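Local coordinates for protein DNA fragmentation factor 40 KDA subunit (Mus musculus, PDB 1V0D) that cuts chromosomal DNA as the caspase-activated nuclease of apoptosis, driving DNA fragmentation and chromatin condensation, at residues 284-289 against 322-327; 180-185 against 278-283; 264-269 against 310-315; 134-139 against 154-159. One frame throughout, in Å; residues are numbered along the deposited sequence.

Contact 1. Residues 284-289 against 322-327; sequences EVNWEY and IYRPQT
R324 lays its guanidinium between two acids of the facing segment, E284 and E288. With CG beside the backbone N (chi1 -72°) and the chain straight from there to NE, the flat group is carried past N286 to the first turn of helix 287-295. E288 OE1 takes the bond from R324 NH2 at 2.7 Å through its syn lone pair, close to the guanidinium plane; NH1 adds a weak bond to the same oxygen. To get there the E288 chain bends at chi2, which puts its CD over one face of the W287 indole. At the other end of the guanidinium, E284 OE2 lies 3.2 Å from R324 NE, a salt bridge with a weak bond. V285 O and N286 CA cover one guanidinium face. Cutting R324 back to alanine would probably leave the E284 and E288 carboxylates without the positive charge they share and uncover V285 O.

The tight part is the backbone. R324 N donates to E284 O at 2.9 Å, N286 N to I322 O at 2.8 Å, and the amide of N286 turns away to R321 O. Beneath, V285 CG2 meets Y323 CE2 at 4.2 Å, while I322 packs on Y289; V285 and I322 both rest on A278 of helix 267-281. The acid E284 stands on the solvent side, and beyond R324 the tail runs out exposed through P325 and T327. V285 and Y323 form a non-hydrogen-bonded pair: an isolated antiparallel beta bridge, backed by a salt-bridge network, fastening the C-terminal tail to the link between helices 267-281 and 287-295.

Contact 2. Residues 180-185 against 278-283; sequences MVDEAA and AIQDGR
A185 and Q280 bring the two backbones closest, with 5.6 Å between the CA of A185 and the CA of Q280. Segment 180-185 is irregular, a loop running into helix 186-202, and a weak bond from A185 N to D182 O folds it back on itself. Segment 278-283 is the end of helix 267-281 and the two residues after it, meeting that loop through side chains. G282 leaves the helix with a positive phi of 119°, where a CB would jam against the carbonyl O of D281, so the exit calls for glycine. Right there D281 makes an Asx turn: its OD2 accepts from R283 N at 2.9 Å through the anti lone pair. R283 NE donates to the same oxygen on its syn side, tilted out of the carboxylate plane, as part of a salt bridge between the two side chains, and R283 goes on to a cation-pi contact with Y323.

Facing the loop, Q280 is the long reach. CG sits beside its backbone N (chi1 -51°) and the chain runs straight on, which brings the amide across the D182 carboxylate, the two side chains at about a right angle and their planes 33° apart. Q280 NE2 lies 3.0 Å from D182 OD1, and V181 CG1 comes up to the same nitrogen from the loop. Nearer the helix, the methyl of A185 does the apolar work: its CB touches Q280 CG at 3.7 Å and I279 CG2 at 4.0 Å. I279 continues onto E188, Y189 and V192 of helix 186-202, while the buried V181 packs on Y189.

Contact 3. Residues 264-269 against 310-315; sequences IIEKKR and KTTHKL
E266 stacks along H313, its carboxylate plane 5° from the imidazole plane, and CG is the atom over the ring: it makes a CH-pi contact with one face, 4.0 Å from the centroid of the H313 ring and off toward the rim. CG is beside the backbone N of E266 (chi1 -60°) and the chain is extended, which carries OE1 past the ring to H313 N, where it accepts a weak bond at 3.2 Å. The CG2 methyl of T312 comes to 3.4 Å from E266 OE1. The carbonyl O of I264 meets the ring at its CD2 edge, near the plane.

The family belongs to the His-Me finger nucleases, and H313 stands in the second shell of the metal site: NE2 hydrogen-bonds OD2 of D262, which with H308 holds the magnesium ion. On the ring's other nitrogen, H313 ND1 donates to T311 O at 3.1 Å, nearly in the ring plane, so bonds at both nitrogens fix its rotation. A phenylalanine in its place would probably leave D262 OD2 and T311 O without these partners, and the metal ligand freer to turn. F233 also stacks with the ring. Below, L315 CB packs on I265 CG1 at 4.2 Å, while E266 itself takes the N-cap position of helix 267-281.

Contact 4. Residues 134-139 against 154-159; sequences TAETRE and NKSGYL
E136 sends both its backbone and its side chain to the start of helix 155-175. With CG anti to the backbone N (chi1 -180°) and a bend at chi2, its OE1 comes over the first turn and is gripped twice by S156. S156 N donates at 2.9 Å to E136 OE1, from above the carboxylate plane, and S156 OG at 2.7 Å to the same oxygen, from the opposite face. The other oxygen, OE2, is in a salt bridge with R212. Held at a helix N-terminus by an amide, a hydroxyl and an arginine, this carboxylate is likely to be stabilised as an anion. E136 O takes K155 N almost in line with its C=O, the bond beside a single beta bridge between T137 and N154.

N154 is the N-cap residue of that helix, and its side chain crosses that of E136 obliquely, though the modelled place of ND2 is doubtful. K155 reaches the other way: its chain, extended beyond CG, runs over the backbone of E136 to A135, where NZ donates to A135 O at 2.8 Å from above the carbonyl plane. The same ammonium bonds Y247 O, forms a salt bridge with D141 and a cation-pi contact with W144.

How the contacts relate
Contacts 1 and 2 are neighbours, their centres about 14 Å apart, and they touch: Y323 OH lies 3.0 Å from D281 OD1, a probable hydrogen bond. Contact 3 uses the start of the same helix 267-281 whose end serves contact 2, with about 22 Å between their centres. It is the one at the metal site: the H313 side chain is about 5 Å from the magnesium ion and about 13 Å from the zinc. The W287 side chain of contact 1 is about 12 Å from a bound lead ion. Contact 4 stands apart, its centre about 34 Å from that of contact 3, on the opposite side of the chain's centre from contacts 1, 2 and 3.

Contact 1. Residues 284-289 against 322-327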
loop_
_atom_site.group_PDB
_atom_site.type_symbol
_atom_site.label_atom_id
_atom_site.label_comp_id
_atom_site.label_asym_id
_atom_site.label_seq_id
_atom_site.Cartn_x
_atom_site.Cartn_y
_atom_site.Cartn_z
ATOM N N GLU A 284 33.961 -22.176 -5.489
ATOM C CA GLU A 284 34.006 -20.881 -4.825
ATOM C C GLU A 284 32.898 -19.984 -5.377
ATOM O O GLU A 284 32.818 -19.755 -6.588
ATOM C CB GLU A 284 35.369 -20.232 -5.054
ATOM C CG GLU A 284 35.875 -19.384 -3.900
ATOM C CD GLU A 284 36.971 -18.435 -4.353
ATOM O OE1 GLU A 284 37.804 -18.865 -5.189
ATOM O OE2 GLU A 284 37.002 -17.271 -3.879
ATOM N N VAL A 285 32.058 -19.469 -4.485
ATOM C CA VAL A 285 30.946 -18.623 -4.889
ATOM C C VAL A 285 31.265 -17.152 -5.121
ATOM O O VAL A 285 31.875 -16.490 -4.286
ATOM C CB VAL A 285 29.811 -18.698 -3.868
ATOM C CG1 VAL A 285 28.691 -17.774 -4.276
ATOM C CG2 VAL A 285 29.306 -20.109 -3.770
ATOM N N ASN A 286 30.825 -16.650 -6.267
ATOM C CA ASN A 286 31.019 -15.255 -6.630
ATOM C C ASN A 286 29.908 -14.453 -5.961
ATOM O O ASN A 286 29.028 -13.906 -6.633
ATOM C CB ASN A 286 30.945 -15.096 -8.147
ATOM C CG ASN A 286 30.908 -13.645 -8.577
ATOM O OD1 ASN A 286 31.504 -12.776 -7.930
ATOM N ND2 ASN A 286 30.221 -13.373 -9.681
ATOM N N TRP A 287 29.969 -14.383 -4.633
ATOM C CA TRP A 287 28.960 -13.683 -3.843
ATOM C C TRP A 287 28.635 -12.261 -4.294
ATOM O O TRP A 287 27.532 -11.772 -4.050
ATOM C CB TRP A 287 29.335 -13.696 -2.349
ATOM C CG TRP A 287 30.513 -12.860 -1.963
ATOM C CD1 TRP A 287 31.780 -13.296 -1.711
ATOM C CD2 TRP A 287 30.531 -11.440 -1.777
ATOM N NE1 TRP A 287 32.593 -12.235 -1.382
ATOM C CE2 TRP A 287 31.852 -11.083 -1.414
ATOM C CE3 TRP A 287 29.560 -10.431 -1.882
ATOM C CZ2 TRP A 287 32.229 -9.754 -1.153
ATOM C CZ3 TRP A 287 29.937 -9.105 -1.624
ATOM C CH2 TRP A 287 31.261 -8.783 -1.264
ATOM N N GLU A 288 29.568 -11.594 -4.961
ATOM C CA GLU A 288 29.291 -10.234 -5.427
ATOM C C GLU A 288 28.095 -10.235 -6.385
ATOM O O GLU A 288 27.322 -9.272 -6.439
ATOM C CB GLU A 288 30.515 -9.635 -6.137
ATOM C CG GLU A 288 31.634 -9.178 -5.208
ATOM C CD GLU A 288 32.401 -10.335 -4.584
ATOM O OE1 GLU A 288 32.097 -11.510 -4.915
ATOM O OE2 GLU A 288 33.317 -10.072 -3.769
ATOM N N TYR A 289 27.957 -11.321 -7.145
ATOM C CA TYR A 289 26.867 -11.458 -8.107
ATOM C C TYR A 289 25.523 -11.449 -7.386
ATOM O O TYR A 289 24.608 -10.712 -7.781
ATOM C CB TYR A 289 27.032 -12.753 -8.926
ATOM C CG TYR A 289 25.860 -13.049 -9.839
ATOM C CD1 TYR A 289 25.376 -12.079 -10.711
ATOM C CD2 TYR A 289 25.205 -14.281 -9.796
ATOM C CE1 TYR A 289 24.262 -12.323 -11.513
ATOM C CE2 TYR A 289 24.092 -14.541 -10.597
ATOM C CZ TYR A 289 23.619 -13.557 -11.450
ATOM O OH TYR A 289 22.482 -13.772 -12.219
ATOM N N ILE A 322 27.540 -17.364 -11.280
ATOM C CA ILE A 322 27.423 -17.839 -9.911
ATOM C C ILE A 322 28.758 -18.160 -9.233
ATOM O O ILE A 322 28.952 -17.825 -8.055
ATOM C CB ILE A 322 26.480 -19.062 -9.854
ATOM C CG1 ILE A 322 25.060 -18.616 -10.226
ATOM C CG2 ILE A 322 26.512 -19.698 -8.472
ATOM C CD1 ILE A 322 24.040 -19.732 -10.314
ATOM N N TYR A 323 29.684 -18.785 -9.963
ATOM C CA TYR A 323 30.977 -19.134 -9.372
ATOM C C TYR A 323 32.164 -18.339 -9.896
ATOM O O TYR A 323 32.157 -17.849 -11.024
ATOM C CB TYR A 323 31.260 -20.624 -9.550
ATOM C CG TYR A 323 30.178 -21.529 -9.008
ATOM C CD1 TYR A 323 29.254 -22.119 -9.860
ATOM C CD2 TYR A 323 30.084 -21.800 -7.647
ATOM C CE1 TYR A 323 28.267 -22.957 -9.376
ATOM C CE2 TYR A 323 29.101 -22.632 -7.151
ATOM C CZ TYR A 323 28.192 -23.207 -8.024
ATOM O OH TYR A 323 27.186 -24.019 -7.545
ATOM N N ARG A 324 33.189 -18.215 -9.059
ATOM C CA ARG A 324 34.389 -17.480 -9.433
ATOM C C ARG A 324 35.208 -18.301 -10.410
ATOM O O ARG A 324 35.465 -19.486 -10.173
ATOM C CB ARG A 324 35.249 -17.171 -8.206
ATOM C CG ARG A 324 34.687 -16.114 -7.278
ATOM C CD ARG A 324 35.729 -15.702 -6.251
ATOM N NE ARG A 324 35.155 -15.016 -5.099
ATOM C CZ ARG A 324 34.415 -13.916 -5.177
ATOM N NH1 ARG A 324 34.150 -13.366 -6.356
ATOM N NH2 ARG A 324 33.944 -13.362 -4.069
ATOM N N PRO A 325 35.622 -17.679 -11.527
ATOM C CA PRO A 325 36.421 -18.291 -12.592
ATOM C C PRO A 325 37.705 -18.876 -12.048
ATOM O O PRO A 325 38.427 -18.205 -11.312
ATOM C CB PRO A 325 36.700 -17.124 -13.525
ATOM C CG PRO A 325 35.484 -16.293 -13.375
ATOM C CD PRO A 325 35.274 -16.295 -11.883
ATOM N N GLN A 326 37.981 -20.131 -12.394
ATOM C CA GLN A 326 39.208 -20.780 -11.951
ATOM C C GLN A 326 40.285 -20.309 -12.927
ATOM O O GLN A 326 40.210 -20.601 -14.129
ATOM C CB GLN A 326 39.062 -22.306 -12.010
ATOM N N THR A 327 41.265 -19.562 -12.421
ATOM C CA THR A 327 42.343 -19.049 -13.265
ATOM C C THR A 327 43.258 -20.188 -13.706
ATOM O O THR A 327 44.108 -20.654 -12.939
ATOM C CB THR A 327 43.179 -17.971 -12.526
ATOM O OG1 THR A 327 42.359 -16.824 -12.269
ATOM C CG2 THR A 327 44.381 -17.549 -13.368
#

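Contact 2. Residues 180-185 against 278-283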
loop_
_atom_site.group_PDB
_atom_site.type_symbol
_atom_site.label_atom_id
_atom_site.label_comp_id
_atom_site.label_asym_id
_atom_site.label_seq_id
_atom_site.Cartn_x
_atom_site.Cartn_y
_atom_site.Cartn_z
ATOM N N MET A 180 17.552 -22.851 6.924
ATOM C CA MET A 180 17.123 -23.802 5.906
ATOM C C MET A 180 18.276 -24.247 5.010
ATOM O O MET A 180 18.067 -24.867 3.965
ATOM C CB MET A 180 15.985 -23.200 5.081
ATOM C CG MET A 180 14.705 -23.057 5.887
ATOM S SD MET A 180 13.359 -22.217 5.019
ATOM C CE MET A 180 13.264 -20.598 5.923
ATOM N N VAL A 181 19.494 -23.933 5.451
ATOM C CA VAL A 181 20.720 -24.293 4.747
ATOM C C VAL A 181 21.299 -25.533 5.433
ATOM O O VAL A 181 21.044 -25.761 6.618
ATOM C CB VAL A 181 21.757 -23.157 4.841
ATOM C CG1 VAL A 181 23.030 -23.544 4.123
ATOM C CG2 VAL A 181 21.186 -21.887 4.263
ATOM N N ASP A 182 22.070 -26.334 4.696
ATOM C CA ASP A 182 22.682 -27.534 5.265
ATOM C C ASP A 182 23.638 -27.106 6.365
ATOM O O ASP A 182 24.386 -26.144 6.193
ATOM C CB ASP A 182 23.474 -28.300 4.209
ATOM C CG ASP A 182 22.626 -28.717 3.030
ATOM O OD1 ASP A 182 21.417 -28.399 3.033
ATOM O OD2 ASP A 182 23.172 -29.359 2.099
ATOM N N GLU A 183 23.622 -27.824 7.484
ATOM C CA GLU A 183 24.491 -27.500 8.610
ATOM C C GLU A 183 25.964 -27.445 8.187
ATOM O O GLU A 183 26.746 -26.635 8.697
ATOM C CB GLU A 183 24.295 -28.525 9.730
ATOM N N ALA A 184 26.337 -28.299 7.243
ATOM C CA ALA A 184 27.712 -28.339 6.761
ATOM C C ALA A 184 28.131 -27.037 6.064
ATOM O O ALA A 184 29.273 -26.593 6.200
ATOM C CB ALA A 184 27.888 -29.524 5.811
ATOM N N ALA A 185 27.205 -26.430 5.321
ATOM C CA ALA A 185 27.485 -25.191 4.593
ATOM C C ALA A 185 27.001 -23.955 5.346
ATOM O O ALA A 185 27.210 -22.825 4.907
ATOM C CB ALA A 185 26.835 -25.244 3.214
ATOM N N ALA A 278 24.272 -22.721 -4.155
ATOM C CA ALA A 278 25.604 -22.426 -4.695
ATOM C C ALA A 278 26.701 -22.560 -3.644
ATOM O O ALA A 278 27.809 -23.003 -3.941
ATOM C CB ALA A 278 25.630 -21.023 -5.297
ATOM N N ILE A 279 26.390 -22.168 -2.414
ATOM C CA ILE A 279 27.351 -22.257 -1.326
ATOM C C ILE A 279 27.598 -23.705 -0.917
ATOM O O ILE A 279 28.632 -24.022 -0.336
ATOM C CB ILE A 279 26.864 -21.455 -0.103
ATOM C CG1 ILE A 279 27.075 -19.966 -0.362
ATOM C CG2 ILE A 279 27.597 -21.888 1.149
ATOM C CD1 ILE A 279 26.708 -19.087 0.806
ATOM N N GLN A 280 26.653 -24.588 -1.223
ATOM C CA GLN A 280 26.802 -25.996 -0.876
ATOM C C GLN A 280 27.539 -26.740 -1.989
ATOM O O GLN A 280 28.140 -27.783 -1.758
ATOM C CB GLN A 280 25.426 -26.608 -0.633
ATOM C CG GLN A 280 24.608 -25.767 0.342
ATOM C CD GLN A 280 23.179 -26.249 0.530
ATOM O OE1 GLN A 280 22.575 -26.834 -0.375
ATOM N NE2 GLN A 280 22.620 -25.978 1.705
ATOM N N ASP A 281 27.509 -26.175 -3.189
ATOM C CA ASP A 281 28.161 -26.764 -4.350
ATOM C C ASP A 281 29.590 -27.236 -4.117
ATOM O O ASP A 281 29.961 -28.351 -4.491
ATOM C CB ASP A 281 28.179 -25.762 -5.497
ATOM C CG ASP A 281 28.830 -26.324 -6.750
ATOM O OD1 ASP A 281 28.107 -26.921 -7.584
ATOM O OD2 ASP A 281 30.069 -26.183 -6.884
ATOM N N GLY A 282 30.406 -26.382 -3.522
ATOM C CA GLY A 282 31.784 -26.761 -3.297
ATOM C C GLY A 282 32.696 -25.813 -4.041
ATOM O O GLY A 282 33.809 -25.533 -3.592
ATOM N N ARG A 283 32.239 -25.322 -5.189
ATOM C CA ARG A 283 33.036 -24.376 -5.958
ATOM C C ARG A 283 32.991 -23.038 -5.219
ATOM O O ARG A 283 32.099 -22.798 -4.401
ATOM C CB ARG A 283 32.486 -24.226 -7.381
ATOM C CG ARG A 283 32.995 -25.283 -8.356
ATOM C CD ARG A 283 32.147 -25.352 -9.625
ATOM N NE ARG A 283 30.790 -25.828 -9.341
ATOM C CZ ARG A 283 29.766 -25.776 -10.194
ATOM N NH1 ARG A 283 29.920 -25.268 -11.415
ATOM N NH2 ARG A 283 28.577 -26.227 -9.815
#

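Contact 3. Residues 264-269 against 310-315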
loop_
_atom_site.group_PDB
_atom_site.type_symbol
_atom_site.label_atom_id
_atom_site.label_comp_id
_atom_site.label_asym_id
_atom_site.label_seq_id
_atom_site.Cartn_x
_atom_site.Cartn_y
_atom_site.Cartn_z
ATOM N N ILE A 264 13.608 -8.184 -10.027
ATOM C CA ILE A 264 13.266 -8.788 -11.304
ATOM C C ILE A 264 13.420 -10.299 -11.185
ATOM O O ILE A 264 12.531 -11.055 -11.566
ATOM C CB ILE A 264 14.161 -8.267 -12.423
ATOM C CG1 ILE A 264 14.102 -6.730 -12.446
ATOM C CG2 ILE A 264 13.694 -8.842 -13.762
ATOM C CD1 ILE A 264 14.966 -6.085 -13.508
ATOM N N ILE A 265 14.559 -10.745 -10.674
ATOM C CA ILE A 265 14.765 -12.164 -10.444
ATOM C C ILE A 265 14.368 -12.241 -8.969
ATOM O O ILE A 265 15.091 -11.747 -8.097
ATOM C CB ILE A 265 16.246 -12.566 -10.613
ATOM C CG1 ILE A 265 16.710 -12.269 -12.041
ATOM C CG2 ILE A 265 16.428 -14.040 -10.308
ATOM C CD1 ILE A 265 18.132 -12.721 -12.326
ATOM N N GLU A 266 13.199 -12.822 -8.703
ATOM C CA GLU A 266 12.661 -12.921 -7.348
ATOM C C GLU A 266 13.705 -13.344 -6.338
ATOM O O GLU A 266 14.411 -14.334 -6.530
ATOM C CB GLU A 266 11.488 -13.882 -7.337
ATOM C CG GLU A 266 10.363 -13.445 -8.235
ATOM C CD GLU A 266 9.202 -14.415 -8.209
ATOM O OE1 GLU A 266 9.356 -15.544 -8.724
ATOM O OE2 GLU A 266 8.133 -14.049 -7.664
ATOM N N LYS A 267 13.793 -12.605 -5.243
ATOM C CA LYS A 267 14.803 -12.919 -4.260
ATOM C C LYS A 267 14.469 -14.090 -3.361
ATOM O O LYS A 267 15.315 -14.953 -3.127
ATOM C CB LYS A 267 15.117 -11.688 -3.409
ATOM C CG LYS A 267 14.481 -11.704 -2.056
ATOM C CD LYS A 267 14.895 -10.522 -1.228
ATOM C CE LYS A 267 14.142 -10.547 0.089
ATOM N NZ LYS A 267 14.422 -9.343 0.905
ATOM N N LYS A 268 13.248 -14.132 -2.854
ATOM C CA LYS A 268 12.874 -15.220 -1.959
ATOM C C LYS A 268 12.629 -16.487 -2.758
ATOM O O LYS A 268 13.098 -17.565 -2.417
ATOM C CB LYS A 268 11.617 -14.842 -1.174
ATOM C CG LYS A 268 11.383 -15.663 0.093
ATOM C CD LYS A 268 10.331 -14.970 0.973
ATOM C CE LYS A 268 10.344 -15.465 2.423
ATOM N NZ LYS A 268 9.660 -14.483 3.332
ATOM N N ARG A 269 11.894 -16.328 -3.844
ATOM C CA ARG A 269 11.550 -17.429 -4.719
ATOM C C ARG A 269 12.773 -18.074 -5.389
ATOM O O ARG A 269 12.866 -19.299 -5.416
ATOM C CB ARG A 269 10.567 -16.915 -5.776
ATOM C CG ARG A 269 9.853 -17.976 -6.587
ATOM C CD ARG A 269 8.835 -18.734 -5.746
ATOM N NE ARG A 269 7.966 -19.581 -6.569
ATOM C CZ ARG A 269 7.160 -20.527 -6.086
ATOM N NH1 ARG A 269 7.104 -20.760 -4.774
ATOM N NH2 ARG A 269 6.409 -21.247 -6.919
ATOM N N LYS A 310 2.534 -9.541 -8.732
ATOM C CA LYS A 310 2.825 -10.419 -7.612
ATOM C C LYS A 310 2.853 -11.856 -8.093
ATOM O O LYS A 310 2.927 -12.790 -7.295
ATOM C CB LYS A 310 1.761 -10.253 -6.526
ATOM C CG LYS A 310 1.924 -8.999 -5.675
ATOM C CD LYS A 310 3.165 -9.098 -4.798
ATOM C CE LYS A 310 3.167 -8.017 -3.719
ATOM N NZ LYS A 310 4.328 -8.146 -2.777
ATOM N N THR A 311 2.781 -12.023 -9.410
ATOM C CA THR A 311 2.817 -13.344 -10.018
ATOM C C THR A 311 4.271 -13.769 -10.079
ATOM O O THR A 311 5.171 -12.967 -9.829
ATOM C CB THR A 311 2.287 -13.317 -11.445
ATOM O OG1 THR A 311 1.136 -12.470 -11.504
ATOM C CG2 THR A 311 1.903 -14.723 -11.888
ATOM N N THR A 312 4.504 -15.026 -10.422
ATOM C CA THR A 312 5.864 -15.523 -10.506
ATOM C C THR A 312 6.616 -14.883 -11.654
ATOM O O THR A 312 6.077 -14.734 -12.745
ATOM C CB THR A 312 5.894 -17.036 -10.724
ATOM O OG1 THR A 312 5.072 -17.670 -9.742
ATOM C CG2 THR A 312 7.317 -17.560 -10.587
ATOM N N HIS A 313 7.853 -14.474 -11.384
ATOM C CA HIS A 313 8.736 -13.904 -12.397
ATOM C C HIS A 313 9.426 -15.192 -12.834
ATOM O O HIS A 313 10.206 -15.771 -12.070
ATOM C CB HIS A 313 9.766 -12.963 -11.759
ATOM C CG HIS A 313 9.179 -11.728 -11.146
ATOM N ND1 HIS A 313 7.862 -11.639 -10.750
ATOM C CD2 HIS A 313 9.744 -10.538 -10.832
ATOM C CE1 HIS A 313 7.640 -10.448 -10.222
ATOM N NE2 HIS A 313 8.767 -9.761 -10.260
ATOM N N LYS A 314 9.131 -15.665 -14.037
ATOM C CA LYS A 314 9.719 -16.919 -14.491
ATOM C C LYS A 314 11.209 -16.825 -14.866
ATOM O O LYS A 314 11.658 -17.455 -15.826
ATOM C CB LYS A 314 8.898 -17.465 -15.661
ATOM N N LEU A 315 11.974 -16.052 -14.099
ATOM C CA LEU A 315 13.396 -15.888 -14.370
ATOM C C LEU A 315 14.270 -16.747 -13.461
ATOM O O LEU A 315 13.818 -17.239 -12.427
ATOM C CB LEU A 315 13.813 -14.422 -14.205
ATOM C CG LEU A 315 13.257 -13.293 -15.081
ATOM C CD1 LEU A 315 13.148 -13.755 -16.520
ATOM C CD2 LEU A 315 11.914 -12.867 -14.562
#

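Contact 4. Residues 134-139 against 154-159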
loop_
_atom_site.group_PDB
_atom_site.type_symbol
_atom_site.label_atom_id
_atom_site.label_comp_id
_atom_site.label_asym_id
_atom_site.label_seq_id
_atom_site.Cartn_x
_atom_site.Cartn_y
_atom_site.Cartn_z
ATOM N N THR A 134 9.691 22.184 -3.345
ATOM C CA THR A 134 10.903 22.949 -3.141
ATOM C C THR A 134 11.419 22.959 -1.713
ATOM O O THR A 134 12.629 22.965 -1.499
ATOM C CB THR A 134 10.724 24.393 -3.607
ATOM O OG1 THR A 134 10.199 24.405 -4.941
ATOM C CG2 THR A 134 12.065 25.107 -3.603
ATOM N N ALA A 135 10.521 22.959 -0.730
ATOM C CA ALA A 135 10.953 22.976 0.671
ATOM C C ALA A 135 11.732 21.709 1.032
ATOM O O ALA A 135 11.383 20.613 0.604
ATOM C CB ALA A 135 9.744 23.129 1.584
ATOM N N GLU A 136 12.777 21.852 1.836
ATOM C CA GLU A 136 13.583 20.694 2.203
ATOM C C GLU A 136 13.640 20.414 3.697
ATOM O O GLU A 136 13.764 19.258 4.121
ATOM C CB GLU A 136 15.010 20.875 1.684
ATOM C CG GLU A 136 15.938 19.717 2.006
ATOM C CD GLU A 136 15.649 18.467 1.172
ATOM O OE1 GLU A 136 16.142 17.378 1.552
ATOM O OE2 GLU A 136 14.948 18.570 0.133
ATOM N N THR A 137 13.552 21.475 4.494
ATOM C CA THR A 137 13.627 21.345 5.942
ATOM C C THR A 137 12.290 21.326 6.653
ATOM O O THR A 137 11.289 21.858 6.157
ATOM C CB THR A 137 14.444 22.472 6.539
ATOM O OG1 THR A 137 15.641 22.628 5.774
ATOM C CG2 THR A 137 14.816 22.148 7.986
ATOM N N ARG A 138 12.297 20.710 7.830
ATOM C CA ARG A 138 11.113 20.597 8.665
ATOM C C ARG A 138 10.658 21.993 9.057
ATOM O O ARG A 138 9.463 22.244 9.238
ATOM C CB ARG A 138 11.440 19.781 9.909
ATOM C CG ARG A 138 10.231 19.272 10.639
ATOM C CD ARG A 138 10.634 18.160 11.573
ATOM N NE ARG A 138 9.491 17.349 11.963
ATOM C CZ ARG A 138 9.588 16.203 12.627
ATOM N NH1 ARG A 138 10.783 15.738 12.977
ATOM N NH2 ARG A 138 8.491 15.513 12.928
ATOM N N GLU A 139 11.628 22.897 9.176
ATOM C CA GLU A 139 11.371 24.284 9.530
ATOM C C GLU A 139 10.515 24.970 8.458
ATOM O O GLU A 139 9.519 25.613 8.772
ATOM C CB GLU A 139 12.701 25.033 9.684
ATOM C CG GLU A 139 12.587 26.467 10.208
ATOM C CD GLU A 139 12.244 26.534 11.699
ATOM O OE1 GLU A 139 12.993 25.945 12.517
ATOM O OE2 GLU A 139 11.227 27.182 12.050
ATOM N N ASN A 154 15.435 16.831 7.972
ATOM C CA ASN A 154 15.463 17.008 6.529
ATOM C C ASN A 154 14.615 15.983 5.781
ATOM O O ASN A 154 14.449 14.858 6.244
ATOM C CB ASN A 154 16.920 16.916 6.060
ATOM C CG ASN A 154 17.098 17.379 4.633
ATOM O OD1 ASN A 154 18.177 17.240 4.041
ATOM N ND2 ASN A 154 16.036 17.946 4.065
ATOM N N LYS A 155 14.083 16.372 4.625
ATOM C CA LYS A 155 13.280 15.457 3.816
ATOM C C LYS A 155 14.151 14.356 3.189
ATOM O O LYS A 155 13.908 13.160 3.402
ATOM C CB LYS A 155 12.549 16.213 2.707
ATOM C CG LYS A 155 11.370 17.049 3.177
ATOM C CD LYS A 155 10.664 17.688 1.993
ATOM C CE LYS A 155 9.521 18.570 2.437
ATOM N NZ LYS A 155 8.993 19.369 1.298
ATOM N N SER A 156 15.154 14.760 2.410
ATOM C CA SER A 156 16.056 13.801 1.774
ATOM C C SER A 156 16.501 12.803 2.819
ATOM O O SER A 156 16.546 11.601 2.571
ATOM C CB SER A 156 17.298 14.499 1.209
ATOM O OG SER A 156 16.984 15.265 0.060
ATOM N N GLY A 157 16.820 13.321 3.997
ATOM C CA GLY A 157 17.285 12.480 5.078
ATOM C C GLY A 157 16.312 11.396 5.451
ATOM O O GLY A 157 16.705 10.256 5.663
ATOM N N TYR A 158 15.036 11.740 5.540
ATOM C CA TYR A 158 14.050 10.743 5.908
ATOM C C TYR A 158 13.931 9.701 4.805
ATOM O O TYR A 158 14.004 8.502 5.078
ATOM C CB TYR A 158 12.685 11.381 6.164
ATOM C CG TYR A 158 11.607 10.343 6.377
ATOM C CD1 TYR A 158 11.600 9.533 7.514
ATOM C CD2 TYR A 158 10.634 10.114 5.402
ATOM C CE1 TYR A 158 10.648 8.512 7.668
ATOM C CE2 TYR A 158 9.682 9.101 5.550
ATOM C CZ TYR A 158 9.697 8.308 6.677
ATOM O OH TYR A 158 8.764 7.316 6.802
ATOM N N LEU A 159 13.747 10.157 3.566
ATOM C CA LEU A 159 13.623 9.249 2.428
ATOM C C LEU A 159 14.853 8.351 2.281
ATOM O O LEU A 159 14.749 7.190 1.885
ATOM C CB LEU A 159 13.380 10.050 1.151
ATOM C CG LEU A 159 11.952 9.960 0.602
ATOM C CD1 LEU A 159 10.930 9.929 1.724
ATOM C CD2 LEU A 159 11.693 11.139 -0.302
#